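PDB 2VVE: spike protein P1 from Pseudoalteromonas phage pm2, which sits at the fivefold vertices of the virion and binds the host-cell receptor through its C-terminal part. Local coordinates for residues V12-I17 / Q248-R253; R33-I38 / E69-T74. One frame throughout, in Å; residues are numbered along the deposited sequence. Where two conformers were deposited one is given.

The chain first lays down strand 11-19, then crosses to the facing sheet and returns as strand 33-39. Strand 69-72 comes back about 30 residues later and pairs with 33-38, closing the short loop of contact 2. Strand 78-81 of the facing sheet follows. The strands from 88-91 to 229-236 then build a second domain, probably also a jelly roll. The chain returns at the end as strand 245-253, which pairs with 12-17 in contact 1 and closes a loop of about 230 residues. Contact 2 nests inside contact 1. Both lie in one sheet, ordered 11-19, 245-253, 33-39, 69-72, and Leu-250 O and Ser-37 N, 2.8 Å apart, join them directly.

Contact 1 (V12-I17 / Q248-R253); sequences VNSFQI and QILMER
The ring of Phe-15 lies against Ile-249, its partner in a hydrogen-bonded antiparallel pair. Phe-15 CG sits between the backbone N and the carbonyl carbon (chi1 61°), and this swings the ring over toward the 248-253 strand. Ile-249 CB lies over one ring face, 4.0 Å from the ring centroid and offset toward the rim, in a CH-pi contact. Met-251 comes to the same ring from another side. Its chain is extended as far as SD and bends only at the last torsion, which places CE in the ring plane at the edge, 3.7 Å from Phe-15 CZ. Ile-17 meets the CG1 branch of Ile-249, with CD1 of Ile-17 3.6 Å from CG1 of Ile-249. The two segments belong to the first two strands of a jelly-roll BIDG sheet, counted in that order across it.

The other face carries Ser-14, Gln-16 and their neighbours. Gln-16 and Gln-248 both bend at chi2, and their amide planes stand 36° apart. Gln-16 NE2 donates to Gln-248 OE1 at 2.8 Å with a fairly straight bond (159°), and the acceptor lies close to the plane of the Gln-16 amide. Ser-14 OG passes 3.7 Å from Leu-250 CD1. A second subunit packs on this face, where Gln-16 NE2 also bonds to its Gly-61 O and Ser-14 OG to its Ile-46 O. The Glu-252 carboxylate reaches Arg-35 and the Asn-73 backbone N of the second subunit.

Contact 2 (R33-I38 / E69-T74); sequences RNRASI and EFQINT
Arg-33 stretches alongside Thr-74, and NH2 of Arg-33 makes a weak hydrogen bond, 3.2 Å, to O of Thr-74. The two segments belong to strands D and G of the jelly roll, at the outer end of its BIDG sheet. A bend at chi3 turns the Arg-33 guanidinium so that NE donates to a water at 2.9 Å. This water in turn donates to the carbonyls of Ile-72 and Thr-74. The guanidinium is also held by Pro-28 O and Gly-76 O.

Asn-34 and Arg-35 form a classic beta bulge opposite Glu-252 of strand 245-253, and Arg-35 NH2 forms a salt bridge with Glu-252 and bonds to Gln-71 O of the second subunit. The Arg-35 chain extends fully to NE and runs beside Gln-71, with the guanidinium and amide planes 23° apart. NH1 of Arg-35 comes to 3.5 Å from CG of Gln-71.

Ala-36 exchanges backbone hydrogen bonds with Ile-72. Ser-37 points to the other side. Its OG stands anti to the backbone N (chi1 -159°), between two partners. OG donates to Glu-69 OE2 at 2.7 Å, on the anti side of the carboxylate and somewhat out of its plane. It accepts from Gln-71 NE2 at 3.0 Å, nearly in the plane of that amide and almost straight (167°). The hydroxyl thus gives one bond and takes one, which should hold its rotation. Glu-69 OE2 also forms a salt bridge with Arg-62 of that same second subunit.

Ile-38 returns to the inner face and bonds through its backbone N and O to Phe-70. CD1 of Ile-38 reaches CG1 of Ile-72 at 3.7 Å. CB of Ile-38 sits over one face of the Phe-70 ring, 4.1 Å from the centroid, a CH-pi contact, while CG2 of Ile-38 rests 3.7 Å from CZ of Phe-70.

Contact 1 (V12-I17 / Q248-R253)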
# COMPACT_ATOMS: atom_id res chain seq x y z
N VAL A 12 -18.83 -18.97 16.14
CA VAL A 12 -17.52 -18.44 15.77
C VAL A 12 -16.54 -18.74 16.89
O VAL A 12 -16.88 -18.68 18.07
CB VAL A 12 -17.51 -16.91 15.47
CG1 VAL A 12 -17.97 -16.63 14.06
CG2 VAL A 12 -18.35 -16.13 16.48
N ASN A 13 -15.32 -19.09 16.51
CA ASN A 13 -14.26 -19.32 17.49
C ASN A 13 -12.99 -18.72 16.92
O ASN A 13 -12.62 -19.04 15.79
CB ASN A 13 -14.08 -20.83 17.75
CG ASN A 13 -13.21 -21.12 18.98
OD1 ASN A 13 -13.31 -20.44 20.01
ND2 ASN A 13 -12.36 -22.14 18.87
N SER A 14 -12.34 -17.85 17.70
CA SER A 14 -11.13 -17.14 17.26
C SER A 14 -9.95 -17.55 18.13
O SER A 14 -10.05 -17.61 19.36
CB SER A 14 -11.32 -15.61 17.34
OG SER A 14 -12.31 -15.16 16.43
N PHE A 15 -8.82 -17.83 17.48
CA PHE A 15 -7.66 -18.32 18.22
C PHE A 15 -6.40 -18.18 17.38
O PHE A 15 -6.46 -17.76 16.23
CB PHE A 15 -7.88 -19.78 18.66
CG PHE A 15 -8.07 -20.74 17.51
CD1 PHE A 15 -7.00 -21.45 16.98
CD2 PHE A 15 -9.34 -20.93 16.95
CE1 PHE A 15 -7.18 -22.34 15.90
CE2 PHE A 15 -9.53 -21.81 15.87
CZ PHE A 15 -8.45 -22.52 15.36
N GLN A 16 -5.27 -18.53 17.98
CA GLN A 16 -3.97 -18.41 17.32
C GLN A 16 -3.35 -19.78 17.18
O GLN A 16 -3.42 -20.60 18.11
CB GLN A 16 -3.04 -17.48 18.10
CG GLN A 16 -3.42 -15.97 18.06
CD GLN A 16 -4.71 -15.64 18.82
OE1 GLN A 16 -4.89 -16.07 19.96
NE2 GLN A 16 -5.61 -14.90 18.17
N ILE A 17 -2.74 -20.04 16.02
CA ILE A 17 -1.98 -21.29 15.83
C ILE A 17 -0.48 -21.01 15.79
O ILE A 17 -0.02 -20.15 15.03
CB ILE A 17 -2.40 -22.04 14.55
CG1 ILE A 17 -3.81 -22.64 14.70
CG2 ILE A 17 -1.38 -23.15 14.20
CD1 ILE A 17 -4.45 -23.04 13.37
N GLN A 248 -3.46 -16.11 12.75
CA GLN A 248 -4.73 -15.67 13.35
C GLN A 248 -5.84 -16.44 12.67
O GLN A 248 -5.89 -16.47 11.43
CB GLN A 248 -4.92 -14.16 13.11
CG GLN A 248 -3.81 -13.26 13.70
CD GLN A 248 -3.74 -13.36 15.21
OE1 GLN A 248 -4.77 -13.50 15.88
NE2 GLN A 248 -2.53 -13.29 15.76
N ILE A 249 -6.74 -17.05 13.45
CA ILE A 249 -7.81 -17.87 12.89
C ILE A 249 -9.16 -17.47 13.46
O ILE A 249 -9.34 -17.39 14.66
CB ILE A 249 -7.64 -19.40 13.20
CG1 ILE A 249 -6.19 -19.87 13.04
CG2 ILE A 249 -8.66 -20.25 12.38
CD1 ILE A 249 -5.64 -19.83 11.62
N LEU A 250 -10.09 -17.20 12.56
CA LEU A 250 -11.50 -17.13 12.89
C LEU A 250 -12.16 -18.31 12.20
O LEU A 250 -12.12 -18.42 10.96
CB LEU A 250 -12.10 -15.79 12.43
CG LEU A 250 -13.60 -15.68 12.72
CD1 LEU A 250 -13.93 -14.30 13.25
CD2 LEU A 250 -14.44 -16.02 11.49
N MET A 251 -12.73 -19.21 13.00
CA MET A 251 -13.36 -20.42 12.49
C MET A 251 -14.87 -20.36 12.71
O MET A 251 -15.33 -19.97 13.79
CB MET A 251 -12.80 -21.63 13.24
CG MET A 251 -13.33 -22.93 12.71
SD MET A 251 -12.55 -24.32 13.53
CE MET A 251 -10.86 -24.14 13.01
N GLU A 252 -15.62 -20.81 11.70
CA GLU A 252 -17.08 -20.94 11.80
C GLU A 252 -17.49 -22.40 11.63
O GLU A 252 -17.01 -23.11 10.74
CB GLU A 252 -17.77 -20.07 10.75
CG GLU A 252 -17.20 -18.64 10.71
CD GLU A 252 -17.82 -17.78 9.62
OE1 GLU A 252 -18.55 -18.32 8.77
OE2 GLU A 252 -17.58 -16.57 9.64
N ARG A 253 -18.38 -22.85 12.51
CA ARG A 253 -18.82 -24.24 12.56
C ARG A 253 -20.33 -24.35 12.77
O ARG A 253 -20.95 -23.44 13.33
CB ARG A 253 -18.11 -24.98 13.70
CG ARG A 253 -16.60 -25.19 13.50
CD ARG A 253 -15.97 -25.88 14.69
NE ARG A 253 -16.04 -25.04 15.88
CZ ARG A 253 -15.72 -25.43 17.10
NH1 ARG A 253 -15.30 -26.67 17.33
NH2 ARG A 253 -15.82 -24.57 18.11

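Contact 2 (R33-I38 / E69-T74)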
# COMPACT_ATOMS: atom_id res chain seq x y z
N ARG A 33 -16.69 -27.96 10.73
CA ARG A 33 -16.12 -26.71 10.21
C ARG A 33 -16.62 -26.35 8.81
O ARG A 33 -16.55 -27.16 7.88
CB ARG A 33 -14.59 -26.75 10.24
CG ARG A 33 -13.95 -25.40 9.95
CD ARG A 33 -12.43 -25.51 9.96
NE ARG A 33 -11.94 -26.16 8.74
CZ ARG A 33 -11.31 -27.33 8.69
NH1 ARG A 33 -11.06 -28.02 9.80
NH2 ARG A 33 -10.92 -27.81 7.53
N ASN A 34 -17.11 -25.13 8.66
CA ASN A 34 -17.57 -24.62 7.37
C ASN A 34 -16.66 -23.57 6.74
O ASN A 34 -16.64 -23.40 5.52
CB ASN A 34 -18.96 -24.01 7.52
CG ASN A 34 -20.00 -25.04 7.80
OD1 ASN A 34 -19.93 -26.17 7.26
ND2 ASN A 34 -20.97 -24.70 8.65
N ARG A 35 -15.94 -22.84 7.58
CA ARG A 35 -15.14 -21.72 7.09
C ARG A 35 -14.05 -21.37 8.10
O ARG A 35 -14.26 -21.45 9.31
CB ARG A 35 -16.06 -20.52 6.82
CG ARG A 35 -15.33 -19.25 6.38
CD ARG A 35 -16.31 -18.12 6.04
NE ARG A 35 -15.59 -16.96 5.53
CZ ARG A 35 -15.24 -15.89 6.24
NH1 ARG A 35 -14.58 -14.92 5.63
NH2 ARG A 35 -15.54 -15.78 7.53
N ALA A 36 -12.89 -20.99 7.57
CA ALA A 36 -11.81 -20.42 8.36
C ALA A 36 -11.27 -19.18 7.64
O ALA A 36 -10.96 -19.24 6.45
CB ALA A 36 -10.71 -21.45 8.59
N SER A 37 -11.19 -18.05 8.35
CA SER A 37 -10.48 -16.87 7.84
C SER A 37 -9.15 -16.77 8.57
O SER A 37 -9.12 -16.70 9.80
CB SER A 37 -11.31 -15.59 8.00
OG SER A 37 -10.89 -14.54 7.11
N ILE A 38 -8.06 -16.74 7.81
CA ILE A 38 -6.72 -16.93 8.34
C ILE A 38 -5.80 -15.78 7.90
O ILE A 38 -5.85 -15.32 6.76
CB ILE A 38 -6.13 -18.27 7.83
CG1 ILE A 38 -7.07 -19.44 8.18
CG2 ILE A 38 -4.69 -18.49 8.33
CD1 ILE A 38 -6.94 -20.63 7.27
N GLU A 69 -4.99 -11.78 4.38
CA GLU A 69 -6.12 -12.54 4.88
C GLU A 69 -6.64 -13.43 3.76
O GLU A 69 -6.87 -12.97 2.64
CB GLU A 69 -7.24 -11.60 5.37
CG GLU A 69 -8.39 -12.33 6.08
CD GLU A 69 -8.13 -12.52 7.56
OE1 GLU A 69 -7.43 -11.67 8.15
OE2 GLU A 69 -8.67 -13.49 8.15
N PHE A 70 -6.81 -14.72 4.06
CA PHE A 70 -7.37 -15.64 3.09
C PHE A 70 -8.34 -16.60 3.77
O PHE A 70 -8.42 -16.66 5.00
CB PHE A 70 -6.24 -16.38 2.34
CG PHE A 70 -5.37 -17.27 3.22
CD1 PHE A 70 -5.61 -18.65 3.26
CD2 PHE A 70 -4.31 -16.76 3.95
CE1 PHE A 70 -4.82 -19.49 4.07
CE2 PHE A 70 -3.49 -17.61 4.75
CZ PHE A 70 -3.75 -18.97 4.80
N GLN A 71 -9.11 -17.33 2.97
CA GLN A 71 -10.09 -18.25 3.56
C GLN A 71 -9.92 -19.66 3.04
O GLN A 71 -9.49 -19.87 1.90
CB GLN A 71 -11.52 -17.75 3.32
CG GLN A 71 -11.90 -16.46 4.04
CD GLN A 71 -11.38 -15.23 3.33
OE1 GLN A 71 -11.51 -15.09 2.10
NE2 GLN A 71 -10.76 -14.33 4.09
N ILE A 72 -10.26 -20.62 3.90
CA ILE A 72 -10.37 -22.03 3.53
C ILE A 72 -11.79 -22.46 3.91
O ILE A 72 -12.21 -22.26 5.06
CB ILE A 72 -9.36 -22.89 4.32
CG1 ILE A 72 -7.92 -22.40 4.14
CG2 ILE A 72 -9.53 -24.39 3.97
CD1 ILE A 72 -7.38 -22.41 2.72
N ASN A 73 -12.54 -23.05 2.95
CA ASN A 73 -13.94 -23.41 3.20
C ASN A 73 -14.19 -24.92 3.21
O ASN A 73 -15.33 -25.37 3.06
CB ASN A 73 -14.87 -22.76 2.18
CG ASN A 73 -14.98 -21.25 2.33
OD1 ASN A 73 -14.34 -20.64 3.18
ND2 ASN A 73 -15.78 -20.64 1.47
N THR A 74 -13.14 -25.70 3.40
CA THR A 74 -13.25 -27.16 3.43
C THR A 74 -13.52 -27.63 4.85
O THR A 74 -13.42 -26.85 5.80
CB THR A 74 -11.94 -27.81 2.95
OG1 THR A 74 -10.86 -27.41 3.82
CG2 THR A 74 -11.64 -27.39 1.55
O HOH W 1 -12.85 -24.33 6.72